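Local coordinates for putative uncharacterized protein (Cricetid herpesvirus 2, PDB 4ZKQ) that binds chemokines as a viral decoy receptor of a rodent gammaherpesvirus, probably keeping them from signalling through host receptors, at residues 20-25 with 54-59; 26-31 with 305-310. All coordinates share one frame; numbering follows the deposited sequence.

Contact 1 of 2, residues 20-25 with 54-59; sequences RLLTQD and KITYGP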
loop_
_atom_site.group_PDB
_atom_site.type_symbol
_atom_site.label_atom_id
_atom_site.label_comp_id
_atom_site.label_asym_id
_atom_site.label_seq_id
_atom_site.Cartn_x
_atom_site.Cartn_y
_atom_site.Cartn_z
ATOM N N ARG A 20 12.979 12.146 10.150
ATOM C CA ARG A 20 11.582 12.570 10.175
ATOM C C ARG A 20 10.805 12.059 8.944
ATOM O O ARG A 20 9.853 12.691 8.480
ATOM C CB ARG A 20 11.511 14.103 10.280
ATOM C CG ARG A 20 11.956 14.646 11.647
ATOM C CD ARG A 20 12.133 16.172 11.662
ATOM N NE ARG A 20 13.040 16.607 10.608
ATOM C CZ ARG A 20 14.340 16.330 10.569
ATOM N NH1 ARG A 20 14.921 15.628 11.536
ATOM N NH2 ARG A 20 15.069 16.761 9.554
ATOM N N LEU A 21 11.204 10.894 8.445
ATOM C CA LEU A 21 10.551 10.251 7.304
ATOM C C LEU A 21 9.521 9.214 7.754
ATOM O O LEU A 21 9.429 8.896 8.938
ATOM C CB LEU A 21 11.602 9.585 6.418
ATOM C CG LEU A 21 12.720 10.507 5.933
ATOM C CD1 LEU A 21 13.694 9.714 5.090
ATOM C CD2 LEU A 21 12.161 11.689 5.141
ATOM N N LEU A 22 8.747 8.687 6.810
ATOM C CA LEU A 22 7.831 7.593 7.108
ATOM C C LEU A 22 8.611 6.407 7.635
ATOM O O LEU A 22 9.755 6.194 7.242
ATOM C CB LEU A 22 7.043 7.159 5.865
ATOM C CG LEU A 22 6.278 8.229 5.087
ATOM C CD1 LEU A 22 5.684 7.616 3.839
ATOM C CD2 LEU A 22 5.190 8.864 5.932
ATOM N N THR A 23 7.987 5.631 8.516
ATOM C CA THR A 23 8.583 4.386 8.988
ATOM C C THR A 23 7.505 3.319 9.035
ATOM O O THR A 23 6.311 3.625 8.973
ATOM C CB THR A 23 9.230 4.535 10.388
ATOM O OG1 THR A 23 8.234 4.905 11.345
ATOM C CG2 THR A 23 10.333 5.593 10.377
ATOM N N GLN A 24 7.920 2.066 9.154
ATOM C CA GLN A 24 6.955 0.982 9.224
ATOM C C GLN A 24 7.315 -0.052 10.279
ATOM O O GLN A 24 8.493 -0.266 10.578
ATOM C CB GLN A 24 6.816 0.310 7.857
ATOM C CG GLN A 24 8.090 -0.357 7.337
ATOM C CD GLN A 24 7.862 -1.105 6.042
ATOM O OE1 GLN A 24 7.205 -0.605 5.133
ATOM N NE2 GLN A 24 8.397 -2.318 5.954
ATOM N N ASP A 25 6.275 -0.644 10.861
ATOM C CA ASP A 25 6.386 -1.838 11.693
ATOM C C ASP A 25 5.755 -3.005 10.965
ATOM O O ASP A 25 4.688 -2.848 10.361
ATOM C CB ASP A 25 5.668 -1.671 13.033
ATOM C CG ASP A 25 6.322 -0.643 13.934
ATOM O OD1 ASP A 25 7.534 -0.394 13.783
ATOM O OD2 ASP A 25 5.613 -0.094 14.802
ATOM N N LYS A 54 1.012 -5.131 8.712
ATOM C CA LYS A 54 2.076 -4.162 8.580
ATOM C C LYS A 54 1.466 -2.776 8.722
ATOM O O LYS A 54 0.315 -2.571 8.337
ATOM C CB LYS A 54 2.771 -4.343 7.227
ATOM C CG LYS A 54 3.478 -3.124 6.683
ATOM C CD LYS A 54 4.190 -3.456 5.375
ATOM C CE LYS A 54 4.478 -2.208 4.581
ATOM N NZ LYS A 54 5.413 -2.461 3.460
ATOM N N ILE A 55 2.219 -1.830 9.277
ATOM C CA ILE A 55 1.715 -0.470 9.396
ATOM C C ILE A 55 2.804 0.572 9.128
ATOM O O ILE A 55 3.940 0.443 9.574
ATOM C CB ILE A 55 1.081 -0.238 10.776
ATOM C CG1 ILE A 55 0.356 1.114 10.805
ATOM C CG2 ILE A 55 2.121 -0.352 11.887
ATOM C CD1 ILE A 55 -0.602 1.247 11.964
ATOM N N THR A 56 2.427 1.589 8.361
ATOM C CA THR A 56 3.300 2.704 8.029
ATOM C C THR A 56 2.780 3.925 8.765
ATOM O O THR A 56 1.578 4.167 8.779
ATOM C CB THR A 56 3.331 2.966 6.513
ATOM O OG1 THR A 56 4.006 1.885 5.852
ATOM C CG2 THR A 56 4.052 4.288 6.174
ATOM N N TYR A 57 3.681 4.667 9.404
ATOM C CA TYR A 57 3.316 5.873 10.135
ATOM C C TYR A 57 3.675 7.116 9.322
ATOM O O TYR A 57 4.724 7.162 8.677
ATOM C CB TYR A 57 4.029 5.923 11.489
ATOM C CG TYR A 57 3.870 4.684 12.324
ATOM C CD1 TYR A 57 2.754 4.509 13.136
ATOM C CD2 TYR A 57 4.839 3.688 12.318
ATOM C CE1 TYR A 57 2.606 3.372 13.910
ATOM C CE2 TYR A 57 4.696 2.550 13.086
ATOM C CZ TYR A 57 3.580 2.398 13.880
ATOM O OH TYR A 57 3.437 1.268 14.657
ATOM N N GLY A 58 2.807 8.118 9.344
ATOM C CA GLY A 58 3.088 9.361 8.642
ATOM C C GLY A 58 2.262 10.534 9.132
ATOM O O GLY A 58 1.435 10.392 10.028
ATOM N N PRO A 59 2.499 11.719 8.553
ATOM C CA PRO A 59 1.805 12.947 8.928
ATOM C C PRO A 59 0.533 13.169 8.119
ATOM O O PRO A 59 0.564 13.027 6.898
ATOM C CB PRO A 59 2.840 14.030 8.602
ATOM C CG PRO A 59 3.519 13.497 7.382
ATOM C CD PRO A 59 3.532 11.974 7.535
#
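Asp25 and Tyr57 meet diagonally on one face of the strand pair, and the phenol OH of Tyr57 donates to OD2 of Asp25 over a short 2.6 Å. The carboxylate lies at the edge of the tyrosine ring with the two planes 74° apart, and the hydroxyl reaches OD2 from above the carboxylate plane, 38° out of it. Tyr57 holds CG anti to its carbonyl carbon (chi1 -52°), which carries the ring across Thr23 toward Asp25; on the way CD2 of Tyr57 passes 3.7 Å from OG1 of Thr23. Beneath this bond runs the antiparallel ladder. Asp25 and Ile55 form a hydrogen-bonded pair, the amide N of each 2.9 Å from the carbonyl O of the other, and N of Tyr57 donates to O of Thr23. Between them Gln24 and Thr56 are a non-hydrogen-bonded pair, their CA atoms 4.2 Å apart. Toward the other end, CD2 of Leu22 presses on the backbone, 3.5 Å from CA of Gly58, and reaches the ring of Pro59.

On the sheet face of Gln24 and Thr56 the contact is polar: NZ of Lys54 makes a weak 3.1 Å bond to OE1 of Gln24. Stronger partners fix both ends. Lys54 forms salt bridges with Glu384 and Asp78, while Lys215 donates to Gln24 OE1 and Thr56 OG1, and Gln24 NE2 reaches Glu384. Thr23 OG1 accepts from Arg186 on the tyrosine side.

Strand 23-26, outermost in the seven-stranded sheet, is tied to strand 54-59 by backbone bonds, and Leu22 just before it bonds to strand 206-223. The charges of Lys54 and Lys215 are probably balanced by Glu384 and Asp78, whereas the bond from the phenol would be expected to favour the ionised form of Asp25.

Contact 2 of 2, residues 26-31 with 305-310; sequences ILFRKD and GEPVLA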
loop_
_atom_site.group_PDB
_atom_site.type_symbol
_atom_site.label_atom_id
_atom_site.label_comp_id
_atom_site.label_asym_id
_atom_site.label_seq_id
_atom_site.Cartn_x
_atom_site.Cartn_y
_atom_site.Cartn_z
ATOM N N ILE A 26 6.385 -4.174 11.037
ATOM C CA ILE A 26 5.695 -5.418 10.709
ATOM C C ILE A 26 5.003 -5.906 11.977
ATOM O O ILE A 26 5.612 -5.957 13.044
ATOM C CB ILE A 26 6.648 -6.509 10.189
ATOM C CG1 ILE A 26 7.577 -5.938 9.119
ATOM C CG2 ILE A 26 5.853 -7.712 9.656
ATOM C CD1 ILE A 26 6.849 -5.302 7.949
ATOM N N LEU A 27 3.731 -6.259 11.862
ATOM C CA LEU A 27 2.953 -6.638 13.032
ATOM C C LEU A 27 2.799 -8.151 13.071
ATOM O O LEU A 27 3.098 -8.841 12.099
ATOM C CB LEU A 27 1.588 -5.944 13.012
ATOM C CG LEU A 27 1.671 -4.411 12.955
ATOM C CD1 LEU A 27 0.315 -3.777 12.633
ATOM C CD2 LEU A 27 2.224 -3.826 14.243
ATOM N N PHE A 28 2.336 -8.659 14.206
ATOM C CA PHE A 28 2.123 -10.089 14.375
ATOM C C PHE A 28 0.736 -10.318 14.956
ATOM O O PHE A 28 0.586 -10.499 16.161
ATOM C CB PHE A 28 3.213 -10.674 15.290
ATOM C CG PHE A 28 3.332 -12.179 15.244
ATOM C CD1 PHE A 28 2.781 -12.921 14.213
ATOM C CD2 PHE A 28 4.006 -12.850 16.251
ATOM C CE1 PHE A 28 2.904 -14.300 14.186
ATOM C CE2 PHE A 28 4.128 -14.226 16.228
ATOM C CZ PHE A 28 3.575 -14.949 15.198
ATOM N N ARG A 29 -0.294 -10.298 14.116
ATOM C CA ARG A 29 -1.641 -10.402 14.649
ATOM C C ARG A 29 -1.952 -11.855 15.004
ATOM O O ARG A 29 -1.411 -12.799 14.421
ATOM C CB ARG A 29 -2.681 -9.843 13.676
ATOM C CG ARG A 29 -2.790 -10.530 12.354
ATOM C CD ARG A 29 -3.884 -9.836 11.565
ATOM N NE ARG A 29 -3.788 -10.055 10.125
ATOM C CZ ARG A 29 -4.809 -10.348 9.322
ATOM N NH1 ARG A 29 -6.046 -10.506 9.792
ATOM N NH2 ARG A 29 -4.586 -10.494 8.027
ATOM N N LYS A 30 -2.825 -12.003 15.991
ATOM C CA LYS A 30 -3.173 -13.292 16.570
ATOM C C LYS A 30 -3.951 -14.159 15.587
ATOM O O LYS A 30 -3.732 -15.368 15.505
ATOM C CB LYS A 30 -3.990 -13.043 17.844
ATOM C CG LYS A 30 -4.288 -14.248 18.701
ATOM C CD LYS A 30 -4.781 -13.803 20.079
ATOM C CE LYS A 30 -6.055 -12.970 19.987
ATOM N NZ LYS A 30 -6.611 -12.627 21.327
ATOM N N ASP A 31 -4.848 -13.525 14.835
ATOM C CA ASP A 31 -5.752 -14.218 13.919
ATOM C C ASP A 31 -5.657 -13.657 12.505
ATOM O O ASP A 31 -6.240 -12.616 12.185
ATOM C CB ASP A 31 -7.191 -14.112 14.425
ATOM C CG ASP A 31 -8.185 -14.860 13.548
ATOM O OD1 ASP A 31 -7.774 -15.565 12.603
ATOM O OD2 ASP A 31 -9.393 -14.744 13.818
ATOM N N GLY A 305 13.779 -8.764 16.481
ATOM C CA GLY A 305 12.832 -9.587 17.212
ATOM C C GLY A 305 11.415 -9.506 16.677
ATOM O O GLY A 305 10.515 -10.175 17.187
ATOM N N GLU A 306 11.214 -8.685 15.649
ATOM C CA GLU A 306 9.897 -8.502 15.051
ATOM C C GLU A 306 9.769 -9.364 13.806
ATOM O O GLU A 306 10.760 -9.905 13.314
ATOM C CB GLU A 306 9.660 -7.033 14.706
ATOM C CG GLU A 306 9.938 -6.086 15.850
ATOM C CD GLU A 306 9.188 -6.463 17.113
ATOM O OE1 GLU A 306 7.999 -6.831 17.010
ATOM O OE2 GLU A 306 9.790 -6.402 18.208
ATOM N N PRO A 307 8.545 -9.500 13.288
ATOM C CA PRO A 307 8.380 -10.379 12.134
ATOM C C PRO A 307 8.891 -9.801 10.824
ATOM O O PRO A 307 9.173 -8.604 10.692
ATOM C CB PRO A 307 6.860 -10.581 12.059
ATOM C CG PRO A 307 6.336 -10.137 13.369
ATOM C CD PRO A 307 7.246 -9.064 13.823
ATOM N N VAL A 308 9.000 -10.702 9.858
ATOM C CA VAL A 308 9.232 -10.364 8.467
ATOM C C VAL A 308 7.952 -10.676 7.704
ATOM O O VAL A 308 7.327 -11.717 7.934
ATOM C CB VAL A 308 10.431 -11.154 7.886
ATOM C CG1 VAL A 308 10.374 -11.240 6.348
ATOM C CG2 VAL A 308 11.742 -10.537 8.349
ATOM N N LEU A 309 7.549 -9.755 6.832
ATOM C CA LEU A 309 6.392 -9.950 5.975
ATOM C C LEU A 309 6.883 -10.316 4.590
ATOM O O LEU A 309 7.748 -9.636 4.038
ATOM C CB LEU A 309 5.524 -8.694 5.913
ATOM C CG LEU A 309 4.269 -8.788 5.048
ATOM C CD1 LEU A 309 3.244 -9.734 5.659
ATOM C CD2 LEU A 309 3.658 -7.415 4.839
ATOM N N ALA A 310 6.348 -11.402 4.043
ATOM C CA ALA A 310 6.698 -11.828 2.697
ATOM C C ALA A 310 5.469 -11.723 1.810
ATOM O O ALA A 310 4.422 -12.282 2.129
ATOM C CB ALA A 310 7.252 -13.257 2.705
HETATM O O HOH W 1 5.725 -5.946 15.825
#
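Ile26 holds CG1 anti to its carbonyl carbon (chi1 -48°) and CG2 anti to its backbone N, which sets the two branches about equally far from the carbonyl O of Pro307, with CB of Ile26 3.3 Å from that O. CG2 of Ile26 also meets CB of Pro307 at 3.9 Å. The same methyl, CG2 of Ile26, touches CB of Leu309 at 3.9 Å as well, joining the two residues on this side of the 305-310 segment. Phe28, with CG anti to its backbone N (chi1 -164°), brings its CB to 3.7 Å from CG of Pro307, and the two side chains meet at a slant.

No direct hydrogen bond links the segments; a water donates both to O of Ile26, at 2.8 Å, and to OE1 of Glu306, at 2.7 Å, linking a buried residue to an exposed one.

The contact lies where the chain leaves strand 23-26 for the loop leading to helix 44-51, and where a loop enters strand 308-315. Val329 of strand 324-330 backs Phe28 and Pro307, and backbone bonds tie Val308 to Ile330 of that strand and Leu309 to Glu384 of strand 378-384.

Contacts 1 and 2 follow one another directly along the N-terminal chain: Leu22 to Asp25 meet strand 54-59, and Ile26 to Phe28, which follow directly, pack on Pro307 and Leu309. Their centres are 15 Å apart, yet side chains bridge them. Lys54 and Ile55 join them: CB of Lys54 is 4.0 Å from CD2 of Leu309 and CD of Lys54 is 4.1 Å from CD1 of Ile26, while CG2 of Ile55 lies 3.9 Å from CD1 of Leu27. Glu384 is a partner shared by both contacts. The seven-stranded sheet ending in strand 23-26 is thereby coupled to the sheet holding strand 308-315.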